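Muramoyltetrapeptide carboxypeptidase (Oxalobacter formigenes OXCC13, PDB 6UUK) probably acts as a serine-type carboxypeptidase of the S66 family, releasing the terminal D-alanine from muramoyl tetrapeptides of the bacterial cell wall. Local coordinates at residues P210-E215 with P307-L312; G216-G221 with G327-M332; N222-A227 with E256-Q261; G241-E246 with K272-G277. All coordinates share one frame; numbering follows the deposited sequence.

Contact 1 (P210-E215 with P307-L312)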
loop_
_atom_site.group_PDB
_atom_site.type_symbol
_atom_site.label_atom_id
_atom_site.label_comp_id
_atom_site.label_asym_id
_atom_site.label_seq_id
_atom_site.Cartn_x
_atom_site.Cartn_y
_atom_site.Cartn_z
ATOM N N PRO B 210 -19.791 15.932 10.468
ATOM C CA PRO B 210 -19.939 16.388 11.853
ATOM C C PRO B 210 -19.484 17.830 12.019
ATOM O O PRO B 210 -18.702 18.363 11.230
ATOM C CB PRO B 210 -19.040 15.430 12.642
ATOM C CG PRO B 210 -18.025 14.973 11.649
ATOM C CD PRO B 210 -18.752 14.897 10.335
ATOM N N ASP B 211 -19.993 18.460 13.074
ATOM C CA ASP B 211 -19.648 19.844 13.398
ATOM C C ASP B 211 -18.388 19.831 14.253
ATOM O O ASP B 211 -18.434 19.514 15.445
ATOM C CB ASP B 211 -20.804 20.540 14.107
ATOM C CG ASP B 211 -21.993 20.764 13.195
ATOM O OD1 ASP B 211 -21.911 20.388 12.008
ATOM O OD2 ASP B 211 -23.008 21.320 13.665
ATOM N N VAL B 212 -17.259 20.177 13.645
ATOM C CA VAL B 212 -15.974 20.175 14.325
ATOM C C VAL B 212 -15.452 21.607 14.407
ATOM O O VAL B 212 -15.940 22.515 13.732
ATOM C CB VAL B 212 -14.952 19.253 13.630
ATOM C CG1 VAL B 212 -15.597 17.927 13.264
ATOM C CG2 VAL B 212 -14.366 19.930 12.402
ATOM N N ASP B 213 -14.443 21.801 15.255
ATOM C CA ASP B 213 -13.801 23.100 15.414
ATOM C C ASP B 213 -12.402 22.910 15.985
ATOM O O ASP B 213 -12.105 23.372 17.092
ATOM C CB ASP B 213 -14.638 24.011 16.316
ATOM C CG ASP B 213 -14.174 25.454 16.278
ATOM O OD1 ASP B 213 -14.423 26.134 15.261
ATOM O OD2 ASP B 213 -13.562 25.910 17.266
ATOM N N VAL B 214 -11.542 22.227 15.239
ATOM C CA VAL B 214 -10.218 21.875 15.710
ATOM C C VAL B 214 -9.188 22.790 15.063
ATOM O O VAL B 214 -9.484 23.548 14.140
ATOM C CB VAL B 214 -9.893 20.386 15.440
ATOM C CG1 VAL B 214 -10.824 19.488 16.235
ATOM C CG2 VAL B 214 -9.994 20.084 13.953
ATOM N N GLU B 215 -7.952 22.718 15.552
ATOM C CA GLU B 215 -6.857 23.528 15.028
ATOM C C GLU B 215 -5.551 22.801 15.302
ATOM O O GLU B 215 -5.221 22.537 16.461
ATOM C CB GLU B 215 -6.848 24.920 15.665
ATOM C CG GLU B 215 -5.659 25.780 15.268
ATOM C CD GLU B 215 -5.738 27.181 15.842
ATOM O OE1 GLU B 215 -6.848 27.609 16.221
ATOM O OE2 GLU B 215 -4.689 27.854 15.915
ATOM N N PRO B 307 -13.032 12.791 14.373
ATOM C CA PRO B 307 -14.049 13.129 13.370
ATOM C C PRO B 307 -13.474 13.100 11.963
ATOM O O PRO B 307 -12.332 13.502 11.728
ATOM C CB PRO B 307 -14.481 14.543 13.770
ATOM C CG PRO B 307 -13.300 15.103 14.490
ATOM C CD PRO B 307 -12.690 13.943 15.225
ATOM N N VAL B 308 -14.283 12.617 11.025
ATOM C CA VAL B 308 -13.902 12.516 9.620
ATOM C C VAL B 308 -14.730 13.524 8.834
ATOM O O VAL B 308 -15.965 13.455 8.828
ATOM C CB VAL B 308 -14.102 11.093 9.078
ATOM C CG1 VAL B 308 -13.697 11.023 7.614
ATOM C CG2 VAL B 308 -13.305 10.096 9.906
ATOM N N VAL B 309 -14.050 14.456 8.170
ATOM C CA VAL B 309 -14.688 15.513 7.397
ATOM C C VAL B 309 -14.389 15.278 5.923
ATOM O O VAL B 309 -13.234 15.043 5.548
ATOM C CB VAL B 309 -14.207 16.905 7.844
ATOM C CG1 VAL B 309 -14.817 17.989 6.971
ATOM C CG2 VAL B 309 -14.548 17.136 9.308
ATOM N N THR B 310 -15.424 15.337 5.092
ATOM C CA THR B 310 -15.301 15.105 3.661
ATOM C C THR B 310 -15.570 16.391 2.890
ATOM O O THR B 310 -16.021 17.398 3.442
ATOM C CB THR B 310 -16.264 14.004 3.200
ATOM O OG1 THR B 310 -17.613 14.484 3.279
ATOM C CG2 THR B 310 -16.120 12.773 4.079
ATOM N N GLY B 311 -15.279 16.345 1.591
ATOM C CA GLY B 311 -15.544 17.453 0.700
ATOM C C GLY B 311 -14.348 18.309 0.346
ATOM O O GLY B 311 -14.510 19.284 -0.399
ATOM N N LEU B 312 -13.162 17.984 0.849
ATOM C CA LEU B 312 -11.966 18.761 0.553
ATOM C C LEU B 312 -11.706 18.770 -0.950
ATOM O O LEU B 312 -11.535 17.696 -1.547
ATOM C CB LEU B 312 -10.761 18.185 1.291
ATOM C CG LEU B 312 -9.412 18.875 1.071
ATOM C CD1 LEU B 312 -9.415 20.281 1.651
ATOM C CD2 LEU B 312 -8.282 18.050 1.665
#
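The carbonyl oxygen of Val-308 is approached by the ring of Pro-210, whose CD stands 3.5 Å from Val-308 O and whose CG lies a little farther out. The same oxygen takes a weak hydrogen bond from NH2 of Arg-301 on helix 293-303, a helix that also touches the Pro-210 ring. No hydrogen bond joins 210-215 to 307-312, and what remains between them is apolar. The two prolines meet with their rings at about a right angle, Pro-210 CG being 4.2 Å from Pro-307 CB. Val-212 adds the tighter touch: its CG1 packs against the same ring carbon, 3.6 Å from Pro-307 CB, and also faces CG of that ring. A chi1 of -45° places CG1 of Val-212 beside its own backbone N and opposite the carbonyl carbon, while CG2 is the second branch turned to the partner segment. Both methyls reach the next side chain along, with Val-212 CG1 and Val-309 CG2 4.2 Å apart, and Val-309 thus meets a forked surface. Behind this layer Val-212 leans on Leu-331, and its backbone N is hydrogen-bonded to Ser-333 OG, tying the approach to strand 213-222 onto strand 328-333. Pro-307 and Val-309 pair through their backbones with strand 273-280. Two strands, 242-248 and 273-280, separate 213-222 from 308-310 in the sheet order, yet the loop leading into 213-222 reaches across to Pro-307 and the start of 308-310, packing on the outermost strand of the mixed sheet in this LD-carboxypeptidase C-terminal domain.

Contact 2 (G216-G221 with G327-M332)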
loop_
_atom_site.group_PDB
_atom_site.type_symbol
_atom_site.label_atom_id
_atom_site.label_comp_id
_atom_site.label_asym_id
_atom_site.label_seq_id
_atom_site.Cartn_x
_atom_site.Cartn_y
_atom_site.Cartn_z
ATOM N N GLY B 216 -4.817 22.478 14.245
ATOM C CA GLY B 216 -3.570 21.765 14.394
ATOM C C GLY B 216 -2.715 21.879 13.151
ATOM O O GLY B 216 -3.002 22.660 12.243
ATOM N N THR B 217 -1.652 21.078 13.126
ATOM C CA THR B 217 -0.711 21.086 12.013
ATOM C C THR B 217 -1.301 20.320 10.836
ATOM O O THR B 217 -1.644 19.139 10.964
ATOM C CB THR B 217 0.624 20.475 12.436
ATOM O OG1 THR B 217 1.152 21.201 13.554
ATOM C CG2 THR B 217 1.622 20.530 11.289
ATOM N N LEU B 218 -1.419 20.988 9.691
ATOM C CA LEU B 218 -1.960 20.360 8.494
ATOM C C LEU B 218 -0.874 19.556 7.790
ATOM O O LEU B 218 0.233 20.054 7.568
ATOM C CB LEU B 218 -2.531 21.416 7.550
ATOM C CG LEU B 218 -3.252 20.894 6.306
ATOM C CD1 LEU B 218 -4.524 20.154 6.693
ATOM C CD2 LEU B 218 -3.560 22.030 5.345
ATOM N N TRP B 219 -1.197 18.315 7.435
ATOM C CA TRP B 219 -0.244 17.446 6.759
ATOM C C TRP B 219 -0.998 16.300 6.104
ATOM O O TRP B 219 -2.156 16.027 6.431
ATOM C CB TRP B 219 0.815 16.914 7.728
ATOM C CG TRP B 219 0.282 15.957 8.749
ATOM C CD1 TRP B 219 -0.529 16.253 9.806
ATOM C CD2 TRP B 219 0.536 14.549 8.820
ATOM N NE1 TRP B 219 -0.804 15.114 10.525
ATOM C CE2 TRP B 219 -0.160 14.055 9.940
ATOM C CE3 TRP B 219 1.281 13.658 8.041
ATOM C CZ2 TRP B 219 -0.133 12.709 10.302
ATOM C CZ3 TRP B 219 1.307 12.323 8.402
ATOM C CH2 TRP B 219 0.605 11.862 9.522
ATOM N N GLY B 220 -0.322 15.632 5.169
ATOM C CA GLY B 220 -0.875 14.509 4.449
ATOM C C GLY B 220 -0.621 14.647 2.966
ATOM O O GLY B 220 0.311 15.334 2.535
ATOM N N GLY B 221 -1.463 13.984 2.177
ATOM C CA GLY B 221 -1.337 14.023 0.734
ATOM C C GLY B 221 -1.983 12.838 0.047
ATOM O O GLY B 221 -3.191 12.620 0.172
ATOM N N GLY B 327 1.772 23.513 7.791
ATOM C CA GLY B 327 1.247 24.765 8.289
ATOM C C GLY B 327 0.316 24.569 9.470
ATOM O O GLY B 327 0.134 23.469 9.993
ATOM N N ARG B 328 -0.285 25.675 9.890
ATOM C CA ARG B 328 -1.189 25.707 11.037
ATOM C C ARG B 328 -2.607 25.886 10.502
ATOM O O ARG B 328 -2.991 26.983 10.088
ATOM C CB ARG B 328 -0.794 26.827 11.993
ATOM C CG ARG B 328 -1.632 26.920 13.255
ATOM C CD ARG B 328 -1.019 27.935 14.203
ATOM N NE ARG B 328 -0.738 29.197 13.523
ATOM C CZ ARG B 328 0.153 30.090 13.941
ATOM N NH1 ARG B 328 0.863 29.860 15.038
ATOM N NH2 ARG B 328 0.342 31.212 13.259
ATOM N N ALA B 329 -3.379 24.805 10.513
ATOM C CA ALA B 329 -4.714 24.786 9.936
ATOM C C ALA B 329 -5.778 24.995 11.007
ATOM O O ALA B 329 -5.572 24.688 12.184
ATOM C CB ALA B 329 -4.973 23.468 9.203
ATOM N N HIS B 330 -6.925 25.519 10.577
ATOM C CA HIS B 330 -8.078 25.751 11.446
ATOM C C HIS B 330 -9.303 25.186 10.734
ATOM O O HIS B 330 -9.839 25.817 9.818
ATOM C CB HIS B 330 -8.245 27.236 11.757
ATOM C CG HIS B 330 -9.341 27.530 12.733
ATOM N ND1 HIS B 330 -9.981 26.545 13.455
ATOM C CD2 HIS B 330 -9.909 28.700 13.109
ATOM C CE1 HIS B 330 -10.897 27.097 14.232
ATOM N NE2 HIS B 330 -10.872 28.403 14.042
ATOM N N LEU B 331 -9.741 24.002 11.151
ATOM C CA LEU B 331 -10.853 23.318 10.505
ATOM C C LEU B 331 -12.157 23.651 11.215
ATOM O O LEU B 331 -12.260 23.515 12.439
ATOM C CB LEU B 331 -10.626 21.806 10.495
ATOM C CG LEU B 331 -11.702 20.969 9.803
ATOM C CD1 LEU B 331 -11.870 21.398 8.353
ATOM C CD2 LEU B 331 -11.360 19.491 9.891
HETATM N N MSE B 332 -13.149 24.086 10.444
HETATM C CA MSE B 332 -14.457 24.439 10.985
HETATM C C MSE B 332 -15.577 23.899 10.102
HETATM O O MSE B 332 -15.638 24.204 8.912
HETATM C CB MSE B 332 -14.588 25.956 11.123
HETATM C CG MSE B 332 -13.641 26.578 12.135
HETATM SE SE MSE B 332 -13.532 28.516 11.963
HETATM C CE MSE B 332 -12.714 28.610 10.195
#
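Gly-216 and Ala-329 form an antiparallel hydrogen-bonded pair, followed by the non-hydrogen-bonded pair Thr-217 and Arg-328, although the short strand segments run at 100° to each other and soon part. The straighter of the two bonds of the first pair runs from Ala-329 N to Gly-216 O, 2.8 Å; its return, from Gly-216 N to Ala-329 O, is 3.1 Å and more bent. Next along, Leu-218 N reaches Gly-327 O at 2.9 Å, but comes from above the carbonyl plane, 38° out of it, as the strands swing apart. That oxygen also receives the CA-H of Thr-217, with CA 3.2 Å from Gly-327 O, and the methyl CG2 of Thr-217 comes within 3.5 Å of it, so three groups gather round one acceptor. The side-chain contact is small and close: Leu-218 CB lies 3.6 Å from Ala-329 CB. Because CG of Leu-218 stands opposite its backbone N (chi1 -175°), the branch runs on past the alanine methyl, with CD1 4.2 Å from Ala-329 CB, and the leucine also meets Phe-244 and Ile-342. Ala-329 in turn rests on Ile-242 and Leu-340. Strand 213-222 thus pairs antiparallel with 328-333 along one edge and parallel with 242-248 along the other, the junction between antiparallel and parallel halves that marks the mixed sheet of this C-terminal domain.

Contact 3 (N222-A227 with E256-Q261)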
loop_
_atom_site.group_PDB
_atom_site.type_symbol
_atom_site.label_atom_id
_atom_site.label_comp_id
_atom_site.label_asym_id
_atom_site.label_seq_id
_atom_site.Cartn_x
_atom_site.Cartn_y
_atom_site.Cartn_z
ATOM N N ASN B 222 -1.186 12.064 -0.685
ATOM C CA ASN B 222 -1.698 10.895 -1.386
ATOM C C ASN B 222 -1.834 9.726 -0.418
ATOM O O ASN B 222 -0.915 9.442 0.356
ATOM C CB ASN B 222 -0.777 10.527 -2.548
ATOM C CG ASN B 222 -1.309 9.372 -3.371
ATOM O OD1 ASN B 222 -0.958 8.217 -3.138
ATOM N ND2 ASN B 222 -2.163 9.679 -4.341
ATOM N N LEU B 223 -2.984 9.048 -0.468
ATOM C CA LEU B 223 -3.246 7.968 0.480
ATOM C C LEU B 223 -2.312 6.785 0.256
ATOM O O LEU B 223 -1.871 6.146 1.218
ATOM C CB LEU B 223 -4.705 7.525 0.379
ATOM C CG LEU B 223 -5.123 6.374 1.296
ATOM C CD1 LEU B 223 -4.893 6.736 2.756
ATOM C CD2 LEU B 223 -6.574 5.994 1.057
ATOM N N THR B 224 -2.000 6.476 -1.005
ATOM C CA THR B 224 -1.114 5.351 -1.288
ATOM C C THR B 224 0.302 5.628 -0.798
ATOM O O THR B 224 0.983 4.722 -0.302
ATOM C CB THR B 224 -1.116 5.043 -2.786
ATOM O OG1 THR B 224 -2.460 4.798 -3.222
ATOM C CG2 THR B 224 -0.265 3.818 -3.086
HETATM N N MSE B 225 0.758 6.871 -0.916
HETATM C CA MSE B 225 2.107 7.231 -0.499
HETATM C C MSE B 225 2.206 7.355 1.018
HETATM O O MSE B 225 3.269 7.139 1.596
HETATM C CB MSE B 225 2.539 8.538 -1.167
HETATM C CG MSE B 225 2.298 8.559 -2.665
HETATM SE SE MSE B 225 3.080 7.020 -3.573
HETATM C CE MSE B 225 2.142 7.168 -5.277
ATOM N N LEU B 226 1.089 7.703 1.662
ATOM C CA LEU B 226 1.072 7.789 3.118
ATOM C C LEU B 226 1.049 6.404 3.755
ATOM O O LEU B 226 1.780 6.144 4.717
ATOM C CB LEU B 226 -0.124 8.619 3.585
ATOM C CG LEU B 226 -0.005 10.130 3.379
ATOM C CD1 LEU B 226 -1.265 10.840 3.847
ATOM C CD2 LEU B 226 1.219 10.671 4.101
ATOM N N ALA B 227 0.209 5.503 3.235
ATOM C CA ALA B 227 0.233 4.122 3.707
ATOM C C ALA B 227 1.563 3.455 3.387
ATOM O O ALA B 227 2.002 2.558 4.116
ATOM C CB ALA B 227 -0.923 3.336 3.090
ATOM N N GLU B 256 -10.401 2.067 2.325
ATOM C CA GLU B 256 -10.559 1.646 3.714
ATOM C C GLU B 256 -9.373 0.817 4.184
ATOM O O GLU B 256 -9.003 0.876 5.362
ATOM C CB GLU B 256 -11.851 0.846 3.875
ATOM C CG GLU B 256 -12.303 0.670 5.314
ATOM C CD GLU B 256 -13.480 -0.276 5.436
ATOM O OE1 GLU B 256 -13.263 -1.505 5.396
ATOM O OE2 GLU B 256 -14.624 0.209 5.560
ATOM N N ARG B 257 -8.772 0.041 3.282
ATOM C CA ARG B 257 -7.635 -0.795 3.653
ATOM C C ARG B 257 -6.444 0.057 4.072
ATOM O O ARG B 257 -5.865 -0.149 5.146
ATOM C CB ARG B 257 -7.268 -1.708 2.484
ATOM C CG ARG B 257 -6.128 -2.671 2.756
ATOM C CD ARG B 257 -5.891 -3.555 1.546
ATOM N NE ARG B 257 -5.696 -2.761 0.336
ATOM C CZ ARG B 257 -5.721 -3.256 -0.897
ATOM N NH1 ARG B 257 -5.938 -4.550 -1.090
ATOM N NH2 ARG B 257 -5.533 -2.457 -1.938
HETATM N N MSE B 258 -6.067 1.024 3.243
HETATM C CA MSE B 258 -4.932 1.889 3.539
HETATM C C MSE B 258 -5.217 2.800 4.730
HETATM O O MSE B 258 -4.303 3.186 5.457
HETATM C CB MSE B 258 -4.561 2.717 2.309
HETATM C CG MSE B 258 -4.014 1.882 1.165
HETATM SE SE MSE B 258 -3.636 2.918 -0.439
HETATM C CE MSE B 258 -2.789 1.520 -1.503
ATOM N N LEU B 259 -6.493 3.141 4.928
ATOM C CA LEU B 259 -6.871 3.897 6.116
ATOM C C LEU B 259 -6.776 3.042 7.373
ATOM O O LEU B 259 -6.511 3.568 8.460
ATOM C CB LEU B 259 -8.283 4.461 5.961
ATOM C CG LEU B 259 -8.443 5.643 5.002
ATOM C CD1 LEU B 259 -9.906 6.032 4.868
ATOM C CD2 LEU B 259 -7.611 6.828 5.465
ATOM N N LEU B 260 -6.989 1.730 7.248
ATOM C CA LEU B 260 -6.818 0.846 8.395
ATOM C C LEU B 260 -5.349 0.680 8.760
ATOM O O LEU B 260 -5.022 0.509 9.939
ATOM C CB LEU B 260 -7.453 -0.517 8.118
ATOM C CG LEU B 260 -8.975 -0.592 8.256
ATOM C CD1 LEU B 260 -9.471 -2.004 7.987
ATOM C CD2 LEU B 260 -9.411 -0.122 9.636
ATOM N N GLN B 261 -4.453 0.725 7.770
ATOM C CA GLN B 261 -3.027 0.670 8.071
ATOM C C GLN B 261 -2.591 1.900 8.854
ATOM O O GLN B 261 -1.814 1.796 9.810
ATOM C CB GLN B 261 -2.216 0.538 6.783
ATOM C CG GLN B 261 -0.714 0.453 7.012
ATOM C CD GLN B 261 0.061 0.215 5.733
ATOM O OE1 GLN B 261 -0.452 0.424 4.634
ATOM N NE2 GLN B 261 1.304 -0.231 5.868
#
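Met-258, a selenomethionine in this crystal, lies between Leu-223 and Ala-227 in a helix-helix packing typical of an alpha/beta domain, where helices 223-227 and 256-261 run at 34° with axes 9.4 Å apart. Its CB is the pivot: Ala-227 CB and Leu-223 CG each stand 3.8 Å from Met-258 CB. Beyond CG the chain is fully extended, which carries SE and CE across Thr-224, with SE 3.6 Å from Thr-224 OG1. That hydroxyl is hydrogen-bonded to OD2 of Asp-247. Leu-223 then crosses Leu-259 at about a right angle, Leu-223 CD1 meeting Leu-259 CD2 at 3.8 Å, and it also touches Val-245 of the sheet. Were Leu-223 cut back to alanine, a gap would probably open between Met-258, Leu-259 and Val-245, leaving the selenomethionine chain freer to turn. At the far end Ala-227 CB abuts the amide of Gln-261, whose NE2 is hydrogen-bonded to the carbonyl oxygen of Ala-230 of the second subunit, so the helix pair borders the dimer interface. At its start, helix 223-228 is N-capped: Asn-222 OD1 accepts from Met-225 N at 3.1 Å, in the carbonyl plane and on a lone pair.

Contact 4 (G241-E246 with K272-G277)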
loop_
_atom_site.group_PDB
_atom_site.type_symbol
_atom_site.label_atom_id
_atom_site.label_comp_id
_atom_site.label_asym_id
_atom_site.label_seq_id
_atom_site.Cartn_x
_atom_site.Cartn_y
_atom_site.Cartn_z
ATOM N N GLY B 241 -2.588 16.834 14.843
ATOM C CA GLY B 241 -2.704 17.599 13.624
ATOM C C GLY B 241 -3.976 17.273 12.851
ATOM O O GLY B 241 -4.803 16.460 13.254
ATOM N N ILE B 242 -4.116 17.942 11.712
ATOM C CA ILE B 242 -5.244 17.750 10.809
ATOM C C ILE B 242 -4.712 17.053 9.564
ATOM O O ILE B 242 -3.969 17.651 8.775
ATOM C CB ILE B 242 -5.932 19.077 10.463
ATOM C CG1 ILE B 242 -6.323 19.820 11.742
ATOM C CG2 ILE B 242 -7.157 18.832 9.597
ATOM C CD1 ILE B 242 -7.029 21.135 11.496
ATOM N N LEU B 243 -5.088 15.791 9.387
ATOM C CA LEU B 243 -4.571 14.957 8.310
ATOM C C LEU B 243 -5.560 14.928 7.152
ATOM O O LEU B 243 -6.763 14.737 7.360
ATOM C CB LEU B 243 -4.305 13.536 8.813
ATOM C CG LEU B 243 -3.732 12.529 7.815
ATOM C CD1 LEU B 243 -2.330 12.927 7.390
ATOM C CD2 LEU B 243 -3.735 11.130 8.407
ATOM N N PHE B 244 -5.051 15.117 5.935
ATOM C CA PHE B 244 -5.855 15.052 4.725
ATOM C C PHE B 244 -5.265 14.028 3.766
ATOM O O PHE B 244 -4.044 13.865 3.680
ATOM C CB PHE B 244 -5.956 16.426 4.039
ATOM C CG PHE B 244 -4.657 16.922 3.465
ATOM C CD1 PHE B 244 -3.754 17.614 4.255
ATOM C CD2 PHE B 244 -4.347 16.712 2.131
ATOM C CE1 PHE B 244 -2.562 18.076 3.728
ATOM C CE2 PHE B 244 -3.156 17.170 1.599
ATOM C CZ PHE B 244 -2.263 17.854 2.398
ATOM N N VAL B 245 -6.147 13.332 3.042
ATOM C CA VAL B 245 -5.747 12.277 2.120
ATOM C C VAL B 245 -6.557 12.389 0.835
ATOM O O VAL B 245 -7.631 12.992 0.796
ATOM C CB VAL B 245 -5.920 10.866 2.728
ATOM C CG1 VAL B 245 -4.948 10.652 3.876
ATOM C CG2 VAL B 245 -7.354 10.661 3.192
ATOM N N GLU B 246 -6.019 11.789 -0.227
ATOM C CA GLU B 246 -6.691 11.714 -1.517
ATOM C C GLU B 246 -6.042 10.603 -2.331
ATOM O O GLU B 246 -4.926 10.168 -2.033
ATOM C CB GLU B 246 -6.637 13.052 -2.266
ATOM C CG GLU B 246 -5.239 13.637 -2.449
ATOM C CD GLU B 246 -4.473 13.002 -3.596
ATOM O OE1 GLU B 246 -3.235 12.875 -3.487
ATOM O OE2 GLU B 246 -5.109 12.627 -4.603
ATOM N N LYS B 272 -6.293 15.266 15.270
ATOM C CA LYS B 272 -7.516 15.892 15.756
ATOM C C LYS B 272 -8.701 15.675 14.826
ATOM O O LYS B 272 -9.844 15.632 15.295
ATOM C CB LYS B 272 -7.295 17.394 15.961
ATOM C CG LYS B 272 -6.338 17.731 17.093
ATOM C CD LYS B 272 -6.208 19.235 17.284
ATOM C CE LYS B 272 -5.293 19.565 18.454
ATOM N NZ LYS B 272 -5.117 21.033 18.627
ATOM N N ALA B 273 -8.458 15.535 13.526
ATOM C CA ALA B 273 -9.531 15.313 12.568
ATOM C C ALA B 273 -8.941 14.751 11.284
ATOM O O ALA B 273 -7.786 15.025 10.944
ATOM C CB ALA B 273 -10.307 16.603 12.277
ATOM N N LEU B 274 -9.746 13.962 10.580
ATOM C CA LEU B 274 -9.370 13.379 9.297
ATOM C C LEU B 274 -10.181 14.053 8.200
ATOM O O LEU B 274 -11.415 14.076 8.262
ATOM C CB LEU B 274 -9.604 11.868 9.290
ATOM C CG LEU B 274 -9.348 11.151 7.963
ATOM C CD1 LEU B 274 -7.884 11.265 7.559
ATOM C CD2 LEU B 274 -9.776 9.694 8.042
ATOM N N VAL B 275 -9.490 14.601 7.204
ATOM C CA VAL B 275 -10.121 15.297 6.089
ATOM C C VAL B 275 -9.947 14.452 4.836
ATOM O O VAL B 275 -8.832 14.023 4.517
ATOM C CB VAL B 275 -9.532 16.704 5.896
ATOM C CG1 VAL B 275 -10.290 17.450 4.812
ATOM C CG2 VAL B 275 -9.575 17.476 7.203
ATOM N N LEU B 276 -11.048 14.211 4.129
ATOM C CA LEU B 276 -11.044 13.389 2.926
ATOM C C LEU B 276 -11.103 14.287 1.698
ATOM O O LEU B 276 -12.049 15.066 1.536
ATOM C CB LEU B 276 -12.218 12.409 2.931
ATOM C CG LEU B 276 -11.934 10.989 3.424
ATOM C CD1 LEU B 276 -11.306 11.002 4.808
ATOM C CD2 LEU B 276 -13.208 10.159 3.424
ATOM N N GLY B 277 -10.093 14.177 0.838
ATOM C CA GLY B 277 -10.058 14.910 -0.412
ATOM C C GLY B 277 -10.833 14.206 -1.503
ATOM O O GLY B 277 -11.798 13.476 -1.245
#
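In Val-275, CG2 stands opposite the carbonyl carbon (CG1 at chi1 -175°), and in Ile-242, CG2 stands opposite the backbone N; these settings turn the two methyls toward each other, 3.7 Å between Ile-242 CG2 and Val-275 CG2. Phe-244 has the reverse outcome: with chi1 at 68° its ring leads off toward Leu-218 and Leu-312, and CB alone meets the neighbouring strand, 4.0 Å from Val-275 CB. On the face bearing Leu-243, Val-245, Leu-274 and Leu-276, the contacts are looser, Leu-243 CD2 lying 4.2 Å from Leu-274 CD1, and helix 293-303 covers Leu-274 and Leu-276. Five backbone hydrogen bonds hold the strands in parallel register, among them Val-275 N to Leu-243 O and Gly-277 N to Val-245 O, both 2.7 Å. Near the C-terminal end of strand 242-248 lies Glu-246, a predicted member of the charge relay system, whose OE1 and OE2 are joined by weak hydrogen bonds to Asn-222 ND2 and His-316 ND1 respectively. Strand 242-248, helix 252-264 and strand 273-280 make a beta-alpha-beta crossover, with the predicted charge relay glutamate toward the C-terminal end of its first strand.

Running from the N-terminal side, the chain lays down 210-215, 216-221 and 222-227 in unbroken succession, so contacts 1, 2 and 3 start in the loop, strand 213-222 and the helix that follow one another. Contact 4 starts at 241-246. The partners return in a different order: 256-261 closes contact 3, 272-277 contact 4, 307-312 contact 1 and 327-332 contact 2. Contacts 3 and 4 therefore cross, as do 1 and 2, and the loops closed by contacts 1 and 2 each contain both contacts 3 and 4. Contacts 1, 2 and 4 share one sheet, with Glu-215 O hydrogen-bonded to Lys-272 NZ, while contact 3 packs helix 252-264 on helix 223-228, which rests on strand 242-248.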